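Local coordinates for protein Pcdhgb2 (Mus musculus, PDB 5SZR) that probably mediates calcium-dependent cell adhesion and may help to establish and maintain specific neuronal connections in the brain, at residues Pro3-Asp8 and Ser92-Gln97; Asp8-Thr13 and Ser23-Thr28; Thr117-Asp122 and Arg171-Glu176; Val351-Ala356 and Thr386-Thr391; Val371-Asp376 and Arg404-Val409. One frame throughout, in Å; residues are numbered along the deposited sequence.

Interaction 1: residues Pro3-Asp8 and Ser92-Gln97; sequences PMFSQD and SHCSIQ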
# COMPACT_ATOMS: atom_id res chain seq x y z
N PRO A 3 -47.98 25.96 74.54
CA PRO A 3 -48.05 25.86 73.07
C PRO A 3 -48.15 24.40 72.63
O PRO A 3 -47.65 23.49 73.29
CB PRO A 3 -46.75 26.50 72.60
CG PRO A 3 -45.82 26.39 73.77
CD PRO A 3 -46.68 26.50 74.99
N MET A 4 -48.81 24.19 71.49
CA MET A 4 -48.96 22.86 70.93
C MET A 4 -49.03 22.93 69.42
O MET A 4 -49.73 23.78 68.86
CB MET A 4 -50.20 22.14 71.47
CG MET A 4 -50.00 21.44 72.79
SD MET A 4 -51.19 20.11 73.05
CE MET A 4 -52.74 21.00 72.89
N PHE A 5 -48.31 22.02 68.76
CA PHE A 5 -48.39 21.88 67.32
C PHE A 5 -49.59 21.03 66.93
O PHE A 5 -50.10 20.22 67.71
CB PHE A 5 -47.11 21.25 66.77
CG PHE A 5 -45.90 22.14 66.87
CD1 PHE A 5 -45.68 23.13 65.92
CD2 PHE A 5 -44.99 21.99 67.90
CE1 PHE A 5 -44.58 23.96 66.01
CE2 PHE A 5 -43.89 22.82 67.99
CZ PHE A 5 -43.68 23.80 67.04
N SER A 6 -50.06 21.22 65.69
CA SER A 6 -51.21 20.48 65.18
C SER A 6 -50.96 18.98 65.20
O SER A 6 -51.90 18.19 65.35
CB SER A 6 -51.54 20.95 63.77
OG SER A 6 -51.73 19.85 62.89
N GLN A 7 -49.71 18.56 65.06
CA GLN A 7 -49.34 17.15 65.11
C GLN A 7 -47.87 17.08 65.50
O GLN A 7 -47.16 18.09 65.52
CB GLN A 7 -49.59 16.46 63.76
CG GLN A 7 -48.65 16.92 62.65
CD GLN A 7 -49.15 16.54 61.27
OE1 GLN A 7 -50.15 17.07 60.79
NE2 GLN A 7 -48.44 15.62 60.62
N ASP A 8 -47.41 15.87 65.81
CA ASP A 8 -46.03 15.73 66.25
C ASP A 8 -45.06 15.65 65.07
O ASP A 8 -43.98 16.25 65.12
CB ASP A 8 -45.88 14.50 67.15
CG ASP A 8 -46.62 14.67 68.47
OD1 ASP A 8 -46.92 15.82 68.84
OD2 ASP A 8 -46.90 13.64 69.13
N SER A 92 -42.93 23.14 73.62
CA SER A 92 -43.43 21.98 72.90
C SER A 92 -42.57 21.75 71.67
O SER A 92 -41.94 22.68 71.14
CB SER A 92 -44.90 22.15 72.49
OG SER A 92 -45.76 21.87 73.58
N HIS A 93 -42.55 20.51 71.20
CA HIS A 93 -41.68 20.10 70.11
C HIS A 93 -42.48 19.38 69.03
O HIS A 93 -43.52 18.77 69.30
CB HIS A 93 -40.56 19.17 70.60
CG HIS A 93 -39.87 19.65 71.83
ND1 HIS A 93 -40.31 19.34 73.10
CD2 HIS A 93 -38.77 20.42 71.99
CE1 HIS A 93 -39.51 19.90 73.99
NE2 HIS A 93 -38.57 20.56 73.35
N CYS A 94 -41.98 19.47 67.80
CA CYS A 94 -42.49 18.67 66.70
C CYS A 94 -41.34 18.37 65.75
O CYS A 94 -40.30 19.04 65.77
CB CYS A 94 -43.63 19.38 65.95
SG CYS A 94 -43.08 20.67 64.82
N SER A 95 -41.52 17.35 64.92
CA SER A 95 -40.50 16.92 63.98
C SER A 95 -41.02 16.99 62.55
O SER A 95 -42.21 16.79 62.30
CB SER A 95 -40.01 15.50 64.29
OG SER A 95 -39.17 15.49 65.43
N ILE A 96 -40.11 17.27 61.63
CA ILE A 96 -40.43 17.39 60.21
C ILE A 96 -39.41 16.55 59.45
O ILE A 96 -38.23 16.91 59.39
CB ILE A 96 -40.40 18.85 59.74
CG1 ILE A 96 -41.41 19.67 60.53
CG2 ILE A 96 -40.68 18.93 58.24
CD1 ILE A 96 -41.06 21.11 60.63
N GLN A 97 -39.86 15.44 58.88
CA GLN A 97 -38.99 14.54 58.13
C GLN A 97 -39.04 14.93 56.66
O GLN A 97 -40.07 14.78 56.00
CB GLN A 97 -39.42 13.09 58.35
CG GLN A 97 -39.19 12.63 59.77
CD GLN A 97 -39.57 11.19 59.98
OE1 GLN A 97 -39.07 10.30 59.29
NE2 GLN A 97 -40.45 10.95 60.95
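D8 and S95 join the two backbones: S95 N donates to D8 O over 2.7 Å in a nearly straight bond (170°). At the other end of the irregular segment 3-8, the hydroxyl S92 OG donates to P3 O at 2.5 Å, with the donor tilted out of the carbonyl plane; P3 is poorly ordered, so the exact length is doubtful. Between these two bonds F5 packs between the loop and strand 91-101, its CG anti to the carbonyl carbon (chi1 -69°) and C94 over one face of its ring. The sulfur C94 SG sits 3.6 Å from the F5 ring centroid, almost on the ring normal, and C94 CB adds a CH-pi contact on the same face. At the ring edge, near its plane, F5 CE2 meets S92 O at 3.7 Å. This Cys sulfur-aromatic contact belongs to the first cadherin domain of the construct, where the N-terminal segment leads into a strand parallel to the C-terminal one, as is usual in the cadherin beta-sandwich.

Interaction 2: residues Asp8-Thr13 and Ser23-Thr28; sequences DVFSVT and SVLQVT. With MAN (alpha-D-mannopyranose), chain S.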
# COMPACT_ATOMS: atom_id res chain seq x y z
N ASP A 8 -47.41 15.87 65.81
CA ASP A 8 -46.03 15.73 66.25
C ASP A 8 -45.06 15.65 65.07
O ASP A 8 -43.98 16.25 65.12
CB ASP A 8 -45.88 14.50 67.15
CG ASP A 8 -46.62 14.67 68.47
OD1 ASP A 8 -46.92 15.82 68.84
OD2 ASP A 8 -46.90 13.64 69.13
N VAL A 9 -45.41 14.92 64.01
CA VAL A 9 -44.47 14.62 62.93
C VAL A 9 -45.09 15.03 61.60
O VAL A 9 -46.14 14.50 61.21
CB VAL A 9 -44.08 13.14 62.90
CG1 VAL A 9 -43.04 12.89 61.81
CG2 VAL A 9 -43.55 12.70 64.25
N PHE A 10 -44.45 15.97 60.91
CA PHE A 10 -44.82 16.37 59.56
C PHE A 10 -43.87 15.72 58.55
O PHE A 10 -42.70 15.48 58.86
CB PHE A 10 -44.76 17.90 59.40
CG PHE A 10 -45.63 18.66 60.37
CD1 PHE A 10 -46.88 19.13 59.99
CD2 PHE A 10 -45.19 18.94 61.66
CE1 PHE A 10 -47.68 19.84 60.87
CE2 PHE A 10 -45.98 19.64 62.54
CZ PHE A 10 -47.22 20.10 62.15
N SER A 11 -44.38 15.44 57.35
CA SER A 11 -43.57 14.84 56.29
C SER A 11 -43.74 15.65 55.01
O SER A 11 -44.87 15.86 54.55
CB SER A 11 -43.96 13.38 56.05
OG SER A 11 -43.55 12.56 57.13
N VAL A 12 -42.62 16.09 54.44
CA VAL A 12 -42.61 16.80 53.16
C VAL A 12 -41.53 16.19 52.28
O VAL A 12 -40.54 15.63 52.77
CB VAL A 12 -42.38 18.32 53.32
CG1 VAL A 12 -43.48 18.94 54.15
CG2 VAL A 12 -41.02 18.59 53.95
N THR A 13 -41.72 16.29 50.96
CA THR A 13 -40.73 15.86 49.98
C THR A 13 -40.28 17.06 49.16
O THR A 13 -41.08 17.94 48.83
CB THR A 13 -41.27 14.77 49.04
OG1 THR A 13 -42.23 15.34 48.14
CG2 THR A 13 -41.92 13.64 49.83
N SER A 23 -39.98 27.32 49.66
CA SER A 23 -40.87 27.16 50.81
C SER A 23 -41.01 25.68 51.16
O SER A 23 -41.52 24.90 50.35
CB SER A 23 -42.23 27.78 50.51
OG SER A 23 -43.14 27.57 51.57
N VAL A 24 -40.55 25.30 52.35
CA VAL A 24 -40.59 23.90 52.77
C VAL A 24 -41.88 23.62 53.52
O VAL A 24 -42.67 22.76 53.11
CB VAL A 24 -39.37 23.54 53.64
CG1 VAL A 24 -39.58 22.18 54.30
CG2 VAL A 24 -38.09 23.55 52.82
N LEU A 25 -42.09 24.33 54.62
CA LEU A 25 -43.24 24.13 55.50
C LEU A 25 -43.22 25.21 56.56
O LEU A 25 -42.15 25.69 56.96
CB LEU A 25 -43.22 22.75 56.16
CG LEU A 25 -44.45 22.38 57.00
CD1 LEU A 25 -45.66 22.17 56.11
CD2 LEU A 25 -44.19 21.16 57.88
N GLN A 26 -44.41 25.60 57.01
CA GLN A 26 -44.56 26.44 58.19
C GLN A 26 -45.25 25.63 59.28
O GLN A 26 -46.30 25.02 59.03
CB GLN A 26 -45.37 27.71 57.88
CG GLN A 26 -45.56 28.60 59.09
CD GLN A 26 -46.37 29.85 58.79
OE1 GLN A 26 -46.85 30.03 57.67
NE2 GLN A 26 -46.51 30.71 59.78
N VAL A 27 -44.64 25.60 60.46
CA VAL A 27 -45.24 24.96 61.63
C VAL A 27 -45.59 26.04 62.64
O VAL A 27 -44.83 27.00 62.84
CB VAL A 27 -44.29 23.91 62.24
CG1 VAL A 27 -44.23 22.68 61.36
CG2 VAL A 27 -42.90 24.50 62.44
N THR A 28 -46.76 25.91 63.26
CA THR A 28 -47.23 26.87 64.25
C THR A 28 -47.76 26.14 65.47
O THR A 28 -48.42 25.10 65.35
CB THR A 28 -48.33 27.78 63.67
OG1 THR A 28 -49.32 26.99 63.01
CG2 THR A 28 -47.74 28.78 62.69
C1 MAN S . -44.38 28.24 51.26
C2 MAN S . -44.74 28.30 52.75
C3 MAN S . -44.95 26.88 53.30
C4 MAN S . -45.92 26.07 52.42
C5 MAN S . -45.40 26.06 50.97
C6 MAN S . -46.32 25.34 50.01
O2 MAN S . -45.97 29.00 52.96
O3 MAN S . -45.41 26.89 54.66
O4 MAN S . -46.02 24.73 52.89
O5 MAN S . -45.26 27.43 50.51
O6 MAN S . -46.63 24.06 50.57
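F10 and V12 face L25, V24 and V27 in a purely apolar contact, with no hydrogen bond between the segments. L25 reaches F10 at about a right angle, its CD2 lying 3.6 Å from F10 CB, while V27 CG1 makes a CH-pi contact over one face of the F10 ring, offset toward the rim and 4.0 Å from the centroid. Replacing F10 by alanine is likely to leave V27 CG1 without its CH-pi partner and open a gap beside L25 CD2. Farther along, V12 CG2 meets V24 CG1 at 3.9 Å. Strands 9-13 and 23-26 run 167° apart with axes 8.0 Å from each other; they belong to opposing sheets of a cadherin beta-sandwich and meet through its interior. V24 and L25 form a classic beta bulge opposite I64. The remaining interactions are with sugar: S23 OG is bonded covalently to C1 of an O-linked mannose. S23 OG points away from the backbone N (chi1 176°), which lays the mannose along the strand, its O3 2.9 Å from Q26 N.

Interaction 3: residues Thr117-Asp122 and Arg171-Glu176; sequences TPLPED and RTLDRE. With CA (calcium ion), chain M; CA (calcium ion), chain N.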
# COMPACT_ATOMS: atom_id res chain seq x y z
N THR A 117 -3.53 -2.31 21.70
CA THR A 117 -2.76 -1.28 20.99
C THR A 117 -1.31 -1.69 20.71
O THR A 117 -0.51 -1.84 21.64
CB THR A 117 -2.73 0.04 21.81
OG1 THR A 117 -4.04 0.61 21.88
CG2 THR A 117 -1.78 1.05 21.16
N PRO A 118 -0.95 -1.87 19.43
CA PRO A 118 -1.82 -1.82 18.25
C PRO A 118 -2.60 -3.12 18.07
O PRO A 118 -2.31 -4.11 18.75
CB PRO A 118 -0.84 -1.62 17.10
CG PRO A 118 0.40 -2.29 17.57
CD PRO A 118 0.47 -2.03 19.04
N LEU A 119 -3.56 -3.12 17.15
CA LEU A 119 -4.42 -4.26 16.92
C LEU A 119 -3.99 -4.97 15.64
O LEU A 119 -4.13 -4.40 14.55
CB LEU A 119 -5.88 -3.80 16.80
CG LEU A 119 -6.97 -4.85 16.63
CD1 LEU A 119 -7.00 -5.77 17.83
CD2 LEU A 119 -8.32 -4.19 16.43
N PRO A 120 -3.45 -6.19 15.73
CA PRO A 120 -3.01 -6.90 14.52
C PRO A 120 -4.12 -7.06 13.49
O PRO A 120 -5.26 -7.40 13.83
CB PRO A 120 -2.55 -8.26 15.05
CG PRO A 120 -2.15 -7.99 16.46
CD PRO A 120 -3.05 -6.90 16.96
N GLU A 121 -3.77 -6.82 12.23
CA GLU A 121 -4.75 -6.89 11.15
C GLU A 121 -5.28 -8.29 10.91
O GLU A 121 -6.31 -8.45 10.25
CB GLU A 121 -4.14 -6.34 9.86
CG GLU A 121 -3.06 -7.22 9.26
CD GLU A 121 -2.54 -6.67 7.95
OE1 GLU A 121 -1.31 -6.71 7.74
OE2 GLU A 121 -3.35 -6.18 7.14
N ASP A 122 -4.59 -9.32 11.40
CA ASP A 122 -5.05 -10.69 11.24
C ASP A 122 -5.78 -11.20 12.48
O ASP A 122 -5.98 -12.42 12.63
CB ASP A 122 -3.87 -11.61 10.88
CG ASP A 122 -2.84 -11.70 11.99
OD1 ASP A 122 -2.07 -12.69 12.00
OD2 ASP A 122 -2.78 -10.80 12.85
N ARG A 171 -15.48 -8.48 12.07
CA ARG A 171 -15.12 -8.30 10.67
C ARG A 171 -13.61 -8.45 10.56
O ARG A 171 -12.87 -8.00 11.43
CB ARG A 171 -15.56 -6.92 10.17
CG ARG A 171 -15.32 -6.65 8.70
CD ARG A 171 -15.79 -5.25 8.33
NE ARG A 171 -17.21 -5.05 8.61
CZ ARG A 171 -17.84 -3.89 8.46
NH1 ARG A 171 -17.19 -2.82 8.03
NH2 ARG A 171 -19.14 -3.80 8.75
N THR A 172 -13.16 -9.12 9.49
CA THR A 172 -11.73 -9.24 9.25
C THR A 172 -11.13 -7.88 8.94
O THR A 172 -11.71 -7.08 8.19
CB THR A 172 -11.46 -10.20 8.08
OG1 THR A 172 -12.37 -9.90 7.02
CG2 THR A 172 -11.63 -11.64 8.52
N LEU A 173 -9.96 -7.61 9.52
CA LEU A 173 -9.30 -6.33 9.35
C LEU A 173 -8.31 -6.39 8.19
O LEU A 173 -7.98 -7.46 7.67
CB LEU A 173 -8.60 -5.93 10.64
CG LEU A 173 -9.56 -5.82 11.84
CD1 LEU A 173 -8.81 -5.89 13.16
CD2 LEU A 173 -10.37 -4.53 11.76
N ASP A 174 -7.85 -5.21 7.77
CA ASP A 174 -6.89 -5.13 6.67
C ASP A 174 -6.18 -3.78 6.78
O ASP A 174 -6.77 -2.75 6.44
CB ASP A 174 -7.57 -5.29 5.32
CG ASP A 174 -6.60 -5.21 4.15
OD1 ASP A 174 -5.38 -5.29 4.38
OD2 ASP A 174 -7.06 -5.07 3.00
N ARG A 175 -4.93 -3.81 7.24
CA ARG A 175 -4.17 -2.57 7.39
C ARG A 175 -4.00 -1.85 6.06
O ARG A 175 -4.05 -0.62 6.00
CB ARG A 175 -2.79 -2.86 8.00
CG ARG A 175 -2.04 -1.61 8.40
CD ARG A 175 -0.55 -1.85 8.48
NE ARG A 175 0.03 -2.06 7.15
CZ ARG A 175 0.42 -1.08 6.34
NH1 ARG A 175 0.29 0.18 6.72
NH2 ARG A 175 0.94 -1.36 5.16
N GLU A 176 -3.82 -2.61 4.98
CA GLU A 176 -3.61 -2.00 3.67
C GLU A 176 -4.83 -1.22 3.19
O GLU A 176 -4.69 -0.34 2.34
CB GLU A 176 -3.21 -3.07 2.65
CG GLU A 176 -1.74 -3.50 2.73
CD GLU A 176 -1.42 -4.36 3.95
OE1 GLU A 176 -2.23 -5.25 4.28
OE2 GLU A 176 -0.36 -4.14 4.57
CA CA M . -3.75 -6.90 4.85
CA CA N . 0.10 -6.34 5.52
O HOH W 1 -5.82 -8.06 5.16
O HOH W 2 -3.84 -7.38 2.39
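E121 reaches across to D174 and E176 through two calcium ions, dividing its carboxylate between them. One ion takes E121 OE2 at 2.4 Å, along with D174 OD1 and E176 OE1, with two waters and D210 completing its shell. The second takes E121 OE1 at 2.6 Å and both oxygens of E176, together with ligands from D207, V208, D210 and D243. E176 OE1 therefore bridges the two metals, and the shared cations probably offset the repulsion between these acidic oxygens. The chain of E121 is extended beyond CG (chi2 177°), which carries its carboxylate to the ions. D174, R175 and E176 form the DRE motif of cadherin repeats, and with E121 they make the calcium-binding end of the second domain in the construct, where it joins the third.

Hydrogen bonds reinforce the site. R175 N donates to E121 OE2 at 2.9 Å, arriving from above the carboxylate plane, so this oxygen is gripped by a metal and an N-H. The guanidinium of R175 turns to its neighbour, NH2 forming a salt bridge with E176 OE2, while NE bonds to D207; this positive charge probably offsets part of the crowded negative charge.

Farther from the metals, L119 CD2 and L173 CD1 meet at 3.7 Å in an apolar contact, their side chains crossing at about a right angle.

Interaction 4: residues Val351-Ala356 and Thr386-Thr391; sequences VTKVVA and TGEVRT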
# COMPACT_ATOMS: atom_id res chain seq x y z
N VAL A 351 30.80 -15.83 -67.59
CA VAL A 351 32.25 -15.95 -67.48
C VAL A 351 32.63 -16.64 -66.17
O VAL A 351 33.38 -17.62 -66.15
CB VAL A 351 32.92 -14.57 -67.59
CG1 VAL A 351 34.43 -14.69 -67.42
CG2 VAL A 351 32.57 -13.93 -68.92
N THR A 352 32.11 -16.12 -65.06
CA THR A 352 32.30 -16.74 -63.75
C THR A 352 31.27 -16.13 -62.80
O THR A 352 30.50 -15.24 -63.17
CB THR A 352 33.73 -16.54 -63.24
OG1 THR A 352 33.89 -17.26 -62.01
CG2 THR A 352 34.01 -15.07 -62.99
N LYS A 353 31.27 -16.63 -61.57
CA LYS A 353 30.31 -16.21 -60.57
C LYS A 353 31.05 -16.03 -59.25
O LYS A 353 31.62 -16.99 -58.73
CB LYS A 353 29.19 -17.25 -60.43
CG LYS A 353 28.16 -16.93 -59.37
CD LYS A 353 27.06 -17.97 -59.42
CE LYS A 353 26.11 -17.86 -58.26
NZ LYS A 353 25.04 -18.89 -58.38
N VAL A 354 31.07 -14.80 -58.75
CA VAL A 354 31.61 -14.56 -57.41
C VAL A 354 30.67 -15.19 -56.39
O VAL A 354 29.45 -14.96 -56.43
CB VAL A 354 31.80 -13.06 -57.16
CG1 VAL A 354 32.56 -12.83 -55.87
CG2 VAL A 354 32.52 -12.42 -58.33
N VAL A 355 31.22 -16.00 -55.50
CA VAL A 355 30.45 -16.65 -54.44
C VAL A 355 31.02 -16.17 -53.11
O VAL A 355 32.16 -16.48 -52.76
CB VAL A 355 30.50 -18.18 -54.53
CG1 VAL A 355 29.75 -18.80 -53.36
CG2 VAL A 355 29.92 -18.64 -55.86
N ALA A 356 30.22 -15.40 -52.36
CA ALA A 356 30.65 -14.86 -51.08
C ALA A 356 29.62 -15.21 -50.01
O ALA A 356 28.45 -15.47 -50.30
CB ALA A 356 30.85 -13.35 -51.13
N THR A 386 23.47 -11.51 -57.57
CA THR A 386 23.93 -12.85 -57.91
C THR A 386 25.45 -12.96 -57.96
O THR A 386 25.99 -14.05 -57.71
CB THR A 386 23.34 -13.29 -59.25
OG1 THR A 386 23.83 -12.44 -60.29
CG2 THR A 386 21.82 -13.19 -59.20
N GLY A 387 26.16 -11.88 -58.25
CA GLY A 387 27.59 -12.00 -58.43
C GLY A 387 27.97 -12.77 -59.68
O GLY A 387 29.10 -13.26 -59.78
N GLU A 388 27.05 -12.90 -60.63
CA GLU A 388 27.34 -13.54 -61.90
C GLU A 388 27.99 -12.54 -62.84
O GLU A 388 27.47 -11.43 -63.03
CB GLU A 388 26.05 -14.10 -62.52
CG GLU A 388 25.34 -15.12 -61.65
CD GLU A 388 23.96 -15.47 -62.17
OE1 GLU A 388 23.48 -14.78 -63.10
OE2 GLU A 388 23.35 -16.43 -61.65
N VAL A 389 29.12 -12.92 -63.41
CA VAL A 389 29.86 -12.09 -64.36
C VAL A 389 29.51 -12.59 -65.76
O VAL A 389 29.91 -13.69 -66.15
CB VAL A 389 31.37 -12.15 -64.11
CG1 VAL A 389 32.13 -11.38 -65.18
CG2 VAL A 389 31.69 -11.63 -62.71
N ARG A 390 28.77 -11.78 -66.51
CA ARG A 390 28.33 -12.15 -67.85
C ARG A 390 28.82 -11.13 -68.86
O ARG A 390 29.09 -9.97 -68.53
CB ARG A 390 26.81 -12.28 -67.92
CG ARG A 390 26.26 -13.39 -67.04
CD ARG A 390 24.75 -13.36 -66.89
NE ARG A 390 24.30 -14.44 -66.01
CZ ARG A 390 23.91 -15.64 -66.44
NH1 ARG A 390 23.90 -15.92 -67.73
NH2 ARG A 390 23.53 -16.57 -65.56
N THR A 391 28.95 -11.57 -70.11
CA THR A 391 29.12 -10.62 -71.20
C THR A 391 27.81 -9.89 -71.43
O THR A 391 26.73 -10.48 -71.37
CB THR A 391 29.56 -11.33 -72.49
OG1 THR A 391 28.53 -12.22 -72.93
CG2 THR A 391 30.85 -12.12 -72.27
O HOH W 3 27.19 -15.52 -55.15
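V389 is bonded through its backbone to V351 and T352. V389 O accepts V351 N at 2.7 Å and, weakly, T352 N. In return V389 N donates to T352 O at 2.7 Å. Past the K353-E388 non-hydrogen-bonded pair, V354 N is satisfied by G387 O, also at 2.7 Å. Water supplies the next link: it donates to V354 O at 2.7 Å and to T386 O, tying the turn to the strand. Inside that turn T386 OG1 accepts E388 N at 3.3 Å, an ST turn. E388 OE1 takes two donors, R390 NE and R390 NH2, each at 3.0 Å. Both come from the same face of the carboxylate in a side-on grip, and R390 NH1 is left to bond G348 O. K353, fully extended, runs alongside E388, but K353 NZ and E388 OE2 stay 4.4 Å apart, too far for a salt bridge. On the face shared by T352 and V389, the methyl T352 CG2 packs against the valine. With V351 and T352 both opposite V389, this is a classic beta bulge in an antiparallel sheet of the last cadherin domain of the construct.

Interaction 5: residues Val371-Asp376 and Arg404-Val409; sequences VLQASD and RLLVAV. With MAN (alpha-D-mannopyranose), chain B.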
# COMPACT_ATOMS: atom_id res chain seq x y z
N VAL A 371 30.97 -3.41 -59.53
CA VAL A 371 32.19 -3.21 -60.32
C VAL A 371 32.82 -1.90 -59.87
O VAL A 371 32.21 -0.84 -60.01
CB VAL A 371 31.89 -3.19 -61.82
CG1 VAL A 371 33.14 -2.75 -62.61
CG2 VAL A 371 31.42 -4.56 -62.30
N LEU A 372 34.05 -1.97 -59.35
CA LEU A 372 34.75 -0.75 -59.00
C LEU A 372 35.55 -0.21 -60.18
O LEU A 372 35.56 1.00 -60.43
CB LEU A 372 35.67 -0.98 -57.80
CG LEU A 372 35.03 -1.60 -56.55
CD1 LEU A 372 36.08 -1.78 -55.46
CD2 LEU A 372 33.84 -0.78 -56.04
N GLN A 373 36.23 -1.09 -60.92
CA GLN A 373 37.02 -0.71 -62.08
C GLN A 373 36.77 -1.70 -63.20
O GLN A 373 36.60 -2.90 -62.94
CB GLN A 373 38.52 -0.66 -61.74
CG GLN A 373 38.89 0.38 -60.70
CD GLN A 373 40.31 0.21 -60.20
OE1 GLN A 373 41.00 -0.76 -60.53
NE2 GLN A 373 40.77 1.17 -59.40
N ALA A 374 36.74 -1.20 -64.43
CA ALA A 374 36.55 -2.03 -65.60
C ALA A 374 37.41 -1.49 -66.74
O ALA A 374 37.40 -0.28 -66.99
CB ALA A 374 35.08 -2.07 -66.03
N SER A 375 38.15 -2.37 -67.41
CA SER A 375 38.94 -1.94 -68.56
C SER A 375 38.06 -1.52 -69.73
O SER A 375 38.51 -0.76 -70.59
CB SER A 375 39.92 -3.03 -68.99
OG SER A 375 39.28 -4.28 -69.12
N ASP A 376 36.82 -2.00 -69.77
CA ASP A 376 35.85 -1.56 -70.77
C ASP A 376 34.47 -1.64 -70.14
O ASP A 376 33.85 -2.71 -70.12
CB ASP A 376 35.92 -2.40 -72.05
CG ASP A 376 35.09 -1.82 -73.17
OD1 ASP A 376 34.75 -0.62 -73.11
OD2 ASP A 376 34.77 -2.57 -74.12
N ARG A 404 40.05 -6.62 -67.51
CA ARG A 404 40.25 -6.64 -66.07
C ARG A 404 39.09 -5.96 -65.36
O ARG A 404 38.72 -4.84 -65.71
CB ARG A 404 41.56 -5.95 -65.69
CG ARG A 404 41.76 -5.73 -64.21
CD ARG A 404 43.04 -4.96 -63.95
NE ARG A 404 43.27 -4.73 -62.53
CZ ARG A 404 42.68 -3.77 -61.83
NH1 ARG A 404 42.96 -3.63 -60.54
NH2 ARG A 404 41.80 -2.96 -62.40
N LEU A 405 38.53 -6.66 -64.36
CA LEU A 405 37.46 -6.14 -63.52
C LEU A 405 37.90 -6.17 -62.07
O LEU A 405 38.44 -7.18 -61.60
CB LEU A 405 36.18 -6.97 -63.66
CG LEU A 405 35.29 -6.97 -64.91
CD1 LEU A 405 34.07 -7.82 -64.64
CD2 LEU A 405 34.88 -5.56 -65.29
N LEU A 406 37.66 -5.07 -61.35
CA LEU A 406 37.86 -5.00 -59.90
C LEU A 406 36.47 -4.94 -59.27
O LEU A 406 35.78 -3.93 -59.38
CB LEU A 406 38.71 -3.80 -59.50
CG LEU A 406 38.83 -3.56 -57.99
CD1 LEU A 406 39.40 -4.80 -57.30
CD2 LEU A 406 39.69 -2.34 -57.69
N VAL A 407 36.08 -6.02 -58.60
CA VAL A 407 34.72 -6.16 -58.09
C VAL A 407 34.74 -6.11 -56.56
O VAL A 407 35.71 -6.51 -55.91
CB VAL A 407 34.05 -7.46 -58.57
CG1 VAL A 407 34.02 -7.51 -60.09
CG2 VAL A 407 34.77 -8.68 -58.01
N ALA A 408 33.64 -5.62 -56.00
CA ALA A 408 33.47 -5.51 -54.56
C ALA A 408 32.17 -6.18 -54.16
O ALA A 408 31.11 -5.91 -54.75
CB ALA A 408 33.47 -4.04 -54.12
N VAL A 409 32.24 -7.06 -53.17
CA VAL A 409 31.05 -7.64 -52.55
C VAL A 409 30.85 -6.95 -51.21
O VAL A 409 31.73 -7.01 -50.33
CB VAL A 409 31.18 -9.17 -52.40
CG1 VAL A 409 32.54 -9.56 -51.84
CG2 VAL A 409 30.05 -9.72 -51.55
C1 MAN B . 42.89 -7.29 -57.53
C2 MAN B . 42.84 -6.06 -56.63
C3 MAN B . 43.52 -4.88 -57.34
C4 MAN B . 44.95 -5.24 -57.75
C5 MAN B . 44.97 -6.51 -58.62
C6 MAN B . 46.38 -7.03 -58.87
O2 MAN B . 43.58 -6.28 -55.42
O3 MAN B . 43.52 -3.69 -56.55
O4 MAN B . 45.52 -4.17 -58.50
O5 MAN B . 44.21 -7.59 -57.97
O6 MAN B . 46.33 -8.15 -59.75
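L372 and Q373 both stand opposite L406, a classic beta bulge between antiparallel segments running 165° apart, with L406 O accepting L372 N at 2.6 Å and Q373 N at 3.3 Å. Beyond it, L406 N returns a bond to Q373 O, and S375 N donates to R404 O. S375 OG accepts R404 N at 2.9 Å while also bonding to Q403.

R404 runs extended from CG to NE alongside Q373, and R404 NH2 donates to Q373 OE1 at 3.0 Å in a nearly straight hydrogen bond (163°), lying in the carbonyl plane of Q373 and close to the guanidinium plane of R404 although amide and guanidinium are turned 41° apart. On its other side, away from Q373 OE1, R404 NH1 reaches weakly to O4 of a mannose at 3.3 Å. A methionine in place of R404 would probably leave Q373 OE1 without its donor and free the amide to turn. L406 lies beneath this polar pair, its CD2 3.6 Å from Q373 CD, and its CD1 packs on the sugar.

Apolar contacts flank the strand: A374 CB meets L405 CD2 at 3.6 Å on one face, and L372 CD1 meets A408 CB at 3.7 Å. Backbone bonds thus set the register of this edge strand of the last cadherin domain, while a glutamine-arginine pair, weakly extended to a glycan, covers the leucine beside them.

In the fold
The contacts sample an elongated chain of cadherin repeats. Interactions 1 and 2 share D8 and sit with centres about 9 Å apart in the first domain; S95 O and F10 N, 2.8 Å apart, probably form a hydrogen bond joining them. Interactions 4 and 5 make a second pair, centres about 12 Å apart in the last domain, meeting where V389 CG1 packs against L405 CD1 at 4.1 Å. Their segments alternate along the chain, whereas interaction 2 is nested inside the loop closed by interaction 1. Interaction 3, with its two calcium ions, lies between the pairs, centred about 72 Å from interaction 1 and 82 Å from interaction 4. Interaction 2 carries a mannose on S23, and interaction 5 borders one.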